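Local atomic coordinates of uncharacterized protein SP1917 (Streptococcus pneumoniae, PDB entry 3C9P), a protein that is of unknown function but is a small, mainly helical member of the DUF2200 family, which is conserved in bacteria. Residues Gly78-Val83 against Glu95-Asp100; Thr42-Ser47 against Gly60-Gln65. All coordinates share one frame; numbering follows the deposited sequence.

Contact 1: residues Gly78-Val83 against Glu95-Asp100; sequences GKICGV and EIRRLD. With EDO (1,2-ethanediol), chain B.
Cys81 lies over one face of the Arg97 guanidinium, with SG 3.5 Å above the plane and displaced toward its rim, while Cys81 CB comes within 3.6 Å of Arg97 NE. The thiol is small and polarisable enough to rest on a flat cation and still approach the carboxylate beyond it, SG standing 3.7 Å from Asp100 OD2. The Arg97 chain bends at chi2 (-63°), which lets it run along its own helix toward the next turn. There NH1 forms a salt bridge to Asp100 OD2 (2.9 Å, N-H...O angle 147°), meeting the oxygen nearly along its C-O direction; NH2 donates to the backbone O of Ala3. Bonds at both terminal nitrogens fix the rotation of the plane that Cys81 covers. An ethanediol, probably from the crystallisation liquor, sits at the guanidinium edge and makes a weak hydrogen bond through O2 to Asp100 OD1.

The branches of Ile80 divide between two partners: CG2 meets Arg97 CB (3.9 Å) and also lies against Arg97 O, while CG1, anti to the backbone N (chi1 -155°), reaches 4.0 Å from Asp100 CB. In the type I' turn from Ile80 to Val83 both Cys81 and Gly82 take positive phi, which is easy for the glycine. The hairpin of strands 79-80 and 83-84 thus lies against helix 91-107, whose Leu99 packs on helices 13-26, 31-42 and 59-64.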
loop_
_atom_site.group_PDB
_atom_site.type_symbol
_atom_site.label_atom_id
_atom_site.label_comp_id
_atom_site.label_asym_id
_atom_site.label_seq_id
_atom_site.Cartn_x
_atom_site.Cartn_y
_atom_site.Cartn_z
ATOM N N GLY A 78 -6.742 10.122 -7.466
ATOM C CA GLY A 78 -7.543 9.318 -8.393
ATOM C C GLY A 78 -8.395 8.296 -7.671
ATOM O O GLY A 78 -8.510 8.330 -6.447
ATOM N N LYS A 79 -8.957 7.367 -8.430
ATOM C CA LYS A 79 -9.961 6.439 -7.929
ATOM C C LYS A 79 -9.343 5.086 -7.656
ATOM O O LYS A 79 -8.457 4.641 -8.382
ATOM C CB LYS A 79 -11.084 6.249 -8.953
ATOM C CG LYS A 79 -11.955 7.466 -9.227
ATOM C CD LYS A 79 -12.807 7.809 -8.045
ATOM C CE LYS A 79 -14.258 7.425 -8.251
ATOM N NZ LYS A 79 -15.117 8.314 -7.396
ATOM N N ILE A 80 -9.835 4.430 -6.616
ATOM C CA ILE A 80 -9.459 3.055 -6.313
ATOM C C ILE A 80 -10.546 2.509 -5.405
ATOM O O ILE A 80 -11.156 3.263 -4.643
ATOM C CB ILE A 80 -8.016 2.960 -5.679
ATOM C CG1 ILE A 80 -7.366 1.592 -5.920
ATOM C CG2 ILE A 80 -8.011 3.371 -4.192
ATOM C CD1 ILE A 80 -7.156 1.233 -7.410
ATOM N N CYS A 81 -10.817 1.209 -5.509
ATOM C CA CYS A 81 -11.844 0.548 -4.692
ATOM C C CYS A 81 -13.158 1.336 -4.668
ATOM O O CYS A 81 -13.861 1.335 -3.650
ATOM C CB CYS A 81 -11.335 0.325 -3.258
ATOM S SG CYS A 81 -9.703 -0.489 -3.114
ATOM N N GLY A 82 -13.462 2.037 -5.761
ATOM C CA GLY A 82 -14.721 2.798 -5.912
ATOM C C GLY A 82 -14.775 4.270 -5.478
ATOM O O GLY A 82 -15.783 4.955 -5.717
ATOM N N VAL A 83 -13.704 4.769 -4.842
ATOM C CA VAL A 83 -13.736 6.093 -4.214
ATOM C C VAL A 83 -12.536 6.967 -4.589
ATOM O O VAL A 83 -11.485 6.465 -5.004
ATOM C CB VAL A 83 -13.841 6.015 -2.651
ATOM C CG1 VAL A 83 -15.198 5.408 -2.212
ATOM C CG2 VAL A 83 -12.670 5.227 -2.048
ATOM N N GLU A 95 -4.433 6.426 3.705
ATOM C CA GLU A 95 -3.098 5.816 3.499
ATOM C C GLU A 95 -3.230 4.401 2.937
ATOM O O GLU A 95 -2.457 3.991 2.073
ATOM C CB GLU A 95 -2.276 5.776 4.805
ATOM C CG GLU A 95 -2.072 7.148 5.515
ATOM C CD GLU A 95 -1.397 8.219 4.644
ATOM O OE1 GLU A 95 -1.119 7.968 3.456
ATOM O OE2 GLU A 95 -1.134 9.326 5.169
ATOM N N ILE A 96 -4.215 3.661 3.440
ATOM C CA ILE A 96 -4.477 2.294 2.984
ATOM C C ILE A 96 -4.828 2.317 1.493
ATOM O O ILE A 96 -4.330 1.496 0.715
ATOM C CB ILE A 96 -5.606 1.639 3.815
ATOM C CG1 ILE A 96 -5.057 1.245 5.203
ATOM C CG2 ILE A 96 -6.271 0.445 3.065
ATOM C CD1 ILE A 96 -6.128 0.727 6.253
ATOM N N ARG A 97 -5.686 3.256 1.103
ATOM C CA ARG A 97 -6.118 3.352 -0.289
ATOM C C ARG A 97 -4.994 3.858 -1.178
ATOM O O ARG A 97 -4.935 3.488 -2.340
ATOM C CB ARG A 97 -7.367 4.219 -0.435
ATOM C CG ARG A 97 -8.632 3.582 0.180
ATOM C CD ARG A 97 -8.984 2.277 -0.563
ATOM N NE ARG A 97 -10.250 1.714 -0.105
ATOM C CZ ARG A 97 -10.398 0.505 0.430
ATOM N NH1 ARG A 97 -9.363 -0.294 0.595
ATOM N NH2 ARG A 97 -11.601 0.094 0.795
ATOM N N ARG A 98 -4.090 4.675 -0.639
ATOM C CA ARG A 98 -2.902 5.063 -1.432
ATOM C C ARG A 98 -2.038 3.837 -1.733
ATOM O O ARG A 98 -1.567 3.678 -2.873
ATOM C CB ARG A 98 -2.076 6.147 -0.732
ATOM C CG ARG A 98 -2.728 7.506 -0.727
ATOM C CD ARG A 98 -1.954 8.481 0.142
ATOM N NE ARG A 98 -2.547 9.816 0.038
ATOM C CZ ARG A 98 -2.639 10.708 1.016
ATOM N NH1 ARG A 98 -2.199 10.439 2.239
ATOM N NH2 ARG A 98 -3.186 11.886 0.762
ATOM N N LEU A 99 -1.857 2.951 -0.754
ATOM C CA LEU A 99 -1.172 1.667 -1.079
ATOM C C LEU A 99 -1.913 0.841 -2.147
ATOM O O LEU A 99 -1.293 0.282 -3.077
ATOM C CB LEU A 99 -0.868 0.815 0.167
ATOM C CG LEU A 99 -0.087 -0.480 -0.150
ATOM C CD1 LEU A 99 1.269 -0.181 -0.783
ATOM C CD2 LEU A 99 0.065 -1.358 1.099
ATOM N N ASP A 100 -3.237 0.781 -2.038
ATOM C CA ASP A 100 -4.025 0.047 -3.040
ATOM C C ASP A 100 -3.784 0.589 -4.439
ATOM O O ASP A 100 -3.744 -0.196 -5.401
ATOM C CB ASP A 100 -5.516 0.076 -2.751
ATOM C CG ASP A 100 -5.912 -0.779 -1.535
ATOM O OD1 ASP A 100 -5.358 -1.876 -1.305
ATOM O OD2 ASP A 100 -6.819 -0.348 -0.811
HETATM C C1 EDO B . -7.561 -2.846 1.107
HETATM O O1 EDO B . -8.157 -3.485 -0.022
HETATM C C2 EDO B . -6.444 -3.736 1.616
HETATM O O2 EDO B . -6.071 -4.644 0.579
#

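Contact 2: residues Thr42-Ser47 against Gly60-Gln65; sequences TGYEVS and GDFFRQ
Tyr44 and Phe62 form an offset (parallel-displaced) stack, with Tyr44 CE2 3.3 Å above one face of the Phe62 ring and toward its rim. At the edge of the Tyr44 ring, in its plane, lies Phe62 O; at the edge of the Phe62 ring lies Phe63 CD1. The centroids are 4.4 Å apart and the planes are inclined by 25°, and the two side chains run past each other in opposite directions. That antiparallel course brings the phenol end of the tyrosine to the backbone from which the phenylalanine springs, so tyrosine suits the place: its ring stacks while its hydroxyl reaches the Phe62 carbonyl. Phe62 CG is anti to the backbone N (chi1 179°), which swings the ring off the helix toward Tyr44; it also stacks with Phe13 and touches Val49 and Cys52 of helix 46-52.

Helix 31-42 ends and helix 46-52 begins within a few residues: Gly43, with positive phi, follows the first, and Glu45 is the N-cap of the second. Between them lies an ST turn, in which Thr42 OG1 accepts from Tyr44 N at 3.3 Å; the same hydroxyl also bonds to Thr38 O. The methyl CG2 of the threonine is turned to the phenylalanines, 4.4 Å from Phe63 CE2.

Phe62 lies in the last turn of helix 59-64, and its carbonyl also receives a weak bond from Gln65 N. Tyr44 OH donates to Phe62 O at 2.6 Å, in the carbonyl plane and on a lone pair, with a C=O...O angle of 131°.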
loop_
_atom_site.group_PDB
_atom_site.type_symbol
_atom_site.label_atom_id
_atom_site.label_comp_id
_atom_site.label_asym_id
_atom_site.label_seq_id
_atom_site.Cartn_x
_atom_site.Cartn_y
_atom_site.Cartn_z
ATOM N N THR A 42 5.425 3.977 3.359
ATOM C CA THR A 42 5.289 3.990 4.810
ATOM C C THR A 42 6.577 4.331 5.566
ATOM O O THR A 42 6.515 4.727 6.721
ATOM C CB THR A 42 4.819 2.612 5.298
ATOM O OG1 THR A 42 5.810 1.663 4.929
ATOM C CG2 THR A 42 3.461 2.221 4.658
ATOM N N GLY A 43 7.737 4.160 4.942
ATOM C CA GLY A 43 9.009 4.328 5.647
ATOM C C GLY A 43 9.515 3.060 6.338
ATOM O O GLY A 43 10.637 3.035 6.828
ATOM N N TYR A 44 8.694 2.010 6.397
ATOM C CA TYR A 44 9.147 0.686 6.867
ATOM C C TYR A 44 10.226 0.167 5.919
ATOM O O TYR A 44 10.096 0.342 4.700
ATOM C CB TYR A 44 8.004 -0.315 6.786
ATOM C CG TYR A 44 7.006 -0.284 7.919
ATOM C CD1 TYR A 44 7.389 -0.531 9.235
ATOM C CD2 TYR A 44 5.652 -0.083 7.650
ATOM C CE1 TYR A 44 6.422 -0.536 10.281
ATOM C CE2 TYR A 44 4.702 -0.088 8.660
ATOM C CZ TYR A 44 5.093 -0.305 9.974
ATOM O OH TYR A 44 4.113 -0.340 10.950
ATOM N N GLU A 45 11.265 -0.463 6.476
ATOM C CA GLU A 45 12.263 -1.202 5.682
ATOM C C GLU A 45 11.560 -2.436 5.132
ATOM O O GLU A 45 10.630 -2.923 5.746
ATOM C CB GLU A 45 13.461 -1.636 6.537
ATOM C CG GLU A 45 14.336 -0.491 7.085
ATOM C CD GLU A 45 14.806 0.504 6.014
ATOM O OE1 GLU A 45 15.256 0.070 4.930
ATOM O OE2 GLU A 45 14.717 1.741 6.251
ATOM N N VAL A 46 11.953 -2.909 3.955
ATOM C CA VAL A 46 11.362 -4.136 3.424
ATOM C C VAL A 46 11.438 -5.254 4.468
ATOM O O VAL A 46 10.476 -6.015 4.634
ATOM C CB VAL A 46 12.061 -4.561 2.111
ATOM C CG1 VAL A 46 11.689 -6.031 1.713
ATOM C CG2 VAL A 46 11.704 -3.564 1.025
ATOM N N SER A 47 12.554 -5.328 5.200
ATOM C CA SER A 47 12.712 -6.391 6.197
ATOM C C SER A 47 11.693 -6.244 7.328
ATOM O O SER A 47 11.271 -7.254 7.896
ATOM C CB SER A 47 14.130 -6.459 6.776
ATOM O OG SER A 47 14.501 -5.201 7.343
ATOM N N GLY A 60 -4.713 -2.384 10.250
ATOM C CA GLY A 60 -4.819 -1.001 10.718
ATOM C C GLY A 60 -3.593 -0.609 11.540
ATOM O O GLY A 60 -3.036 0.487 11.381
ATOM N N ASP A 61 -3.181 -1.498 12.430
ATOM C CA ASP A 61 -2.052 -1.194 13.308
ATOM C C ASP A 61 -0.708 -1.096 12.554
ATOM O O ASP A 61 0.173 -0.327 12.962
ATOM C CB ASP A 61 -1.985 -2.192 14.439
ATOM C CG ASP A 61 -2.938 -1.843 15.593
ATOM O OD1 ASP A 61 -3.538 -0.729 15.621
ATOM O OD2 ASP A 61 -3.072 -2.694 16.488
ATOM N N PHE A 62 -0.567 -1.852 11.466
ATOM C CA PHE A 62 0.574 -1.694 10.535
ATOM C C PHE A 62 0.682 -0.255 9.995
ATOM O O PHE A 62 1.743 0.382 10.080
ATOM C CB PHE A 62 0.459 -2.703 9.383
ATOM C CG PHE A 62 1.561 -2.597 8.366
ATOM C CD1 PHE A 62 2.780 -3.234 8.569
ATOM C CD2 PHE A 62 1.378 -1.859 7.216
ATOM C CE1 PHE A 62 3.805 -3.147 7.607
ATOM C CE2 PHE A 62 2.407 -1.758 6.246
ATOM C CZ PHE A 62 3.610 -2.415 6.457
ATOM N N PHE A 63 -0.421 0.250 9.449
ATOM C CA PHE A 63 -0.499 1.644 9.005
ATOM C C PHE A 63 -0.413 2.692 10.110
ATOM O O PHE A 63 0.220 3.736 9.898
ATOM C CB PHE A 63 -1.730 1.865 8.111
ATOM C CG PHE A 63 -1.533 1.343 6.743
ATOM C CD1 PHE A 63 -1.730 0.011 6.466
ATOM C CD2 PHE A 63 -1.063 2.179 5.733
ATOM C CE1 PHE A 63 -1.515 -0.508 5.151
ATOM C CE2 PHE A 63 -0.856 1.674 4.432
ATOM C CZ PHE A 63 -1.076 0.330 4.157
ATOM N N ARG A 64 -1.015 2.429 11.272
ATOM C CA ARG A 64 -0.960 3.405 12.373
ATOM C C ARG A 64 0.469 3.613 12.837
ATOM O O ARG A 64 0.815 4.692 13.298
ATOM C CB ARG A 64 -1.827 3.007 13.571
ATOM C CG ARG A 64 -3.319 3.023 13.303
ATOM C CD ARG A 64 -4.079 2.584 14.567
ATOM N NE ARG A 64 -5.525 2.538 14.305
ATOM C CZ ARG A 64 -6.242 1.426 14.153
ATOM N NH1 ARG A 64 -5.676 0.228 14.276
ATOM N NH2 ARG A 64 -7.549 1.515 13.896
ATOM N N GLN A 65 1.283 2.580 12.716
ATOM C CA GLN A 65 2.664 2.614 13.235
ATOM C C GLN A 65 3.766 2.816 12.189
ATOM O O GLN A 65 4.987 2.668 12.497
ATOM C CB GLN A 65 2.915 1.350 14.055
ATOM C CG GLN A 65 2.023 1.304 15.309
ATOM C CD GLN A 65 2.133 -0.015 16.052
ATOM O OE1 GLN A 65 1.749 -1.064 15.535
ATOM N NE2 GLN A 65 2.662 0.030 17.265
#

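From the N terminus, the chain passes through helices 13-26 and 31-42 before contact 2 opens at 42-47. The rest of helix 46-52 and the link to helix 59-64 lie in the loop that contact 2 closes at 60-65. The chain then runs on to the hairpin at 78-83, where contact 1 opens, and closes it at 95-100, with strand 83-84 and the start of helix 91-107 between. The loops follow in series, neither nested nor crossed, and their centres are about 17 Å apart, on opposite sides of the chain's centre. Phe63 bridges them: its ring packs on Ile96 and Leu99, so helix 59-64 lies against helix 91-107, which carries the hairpin.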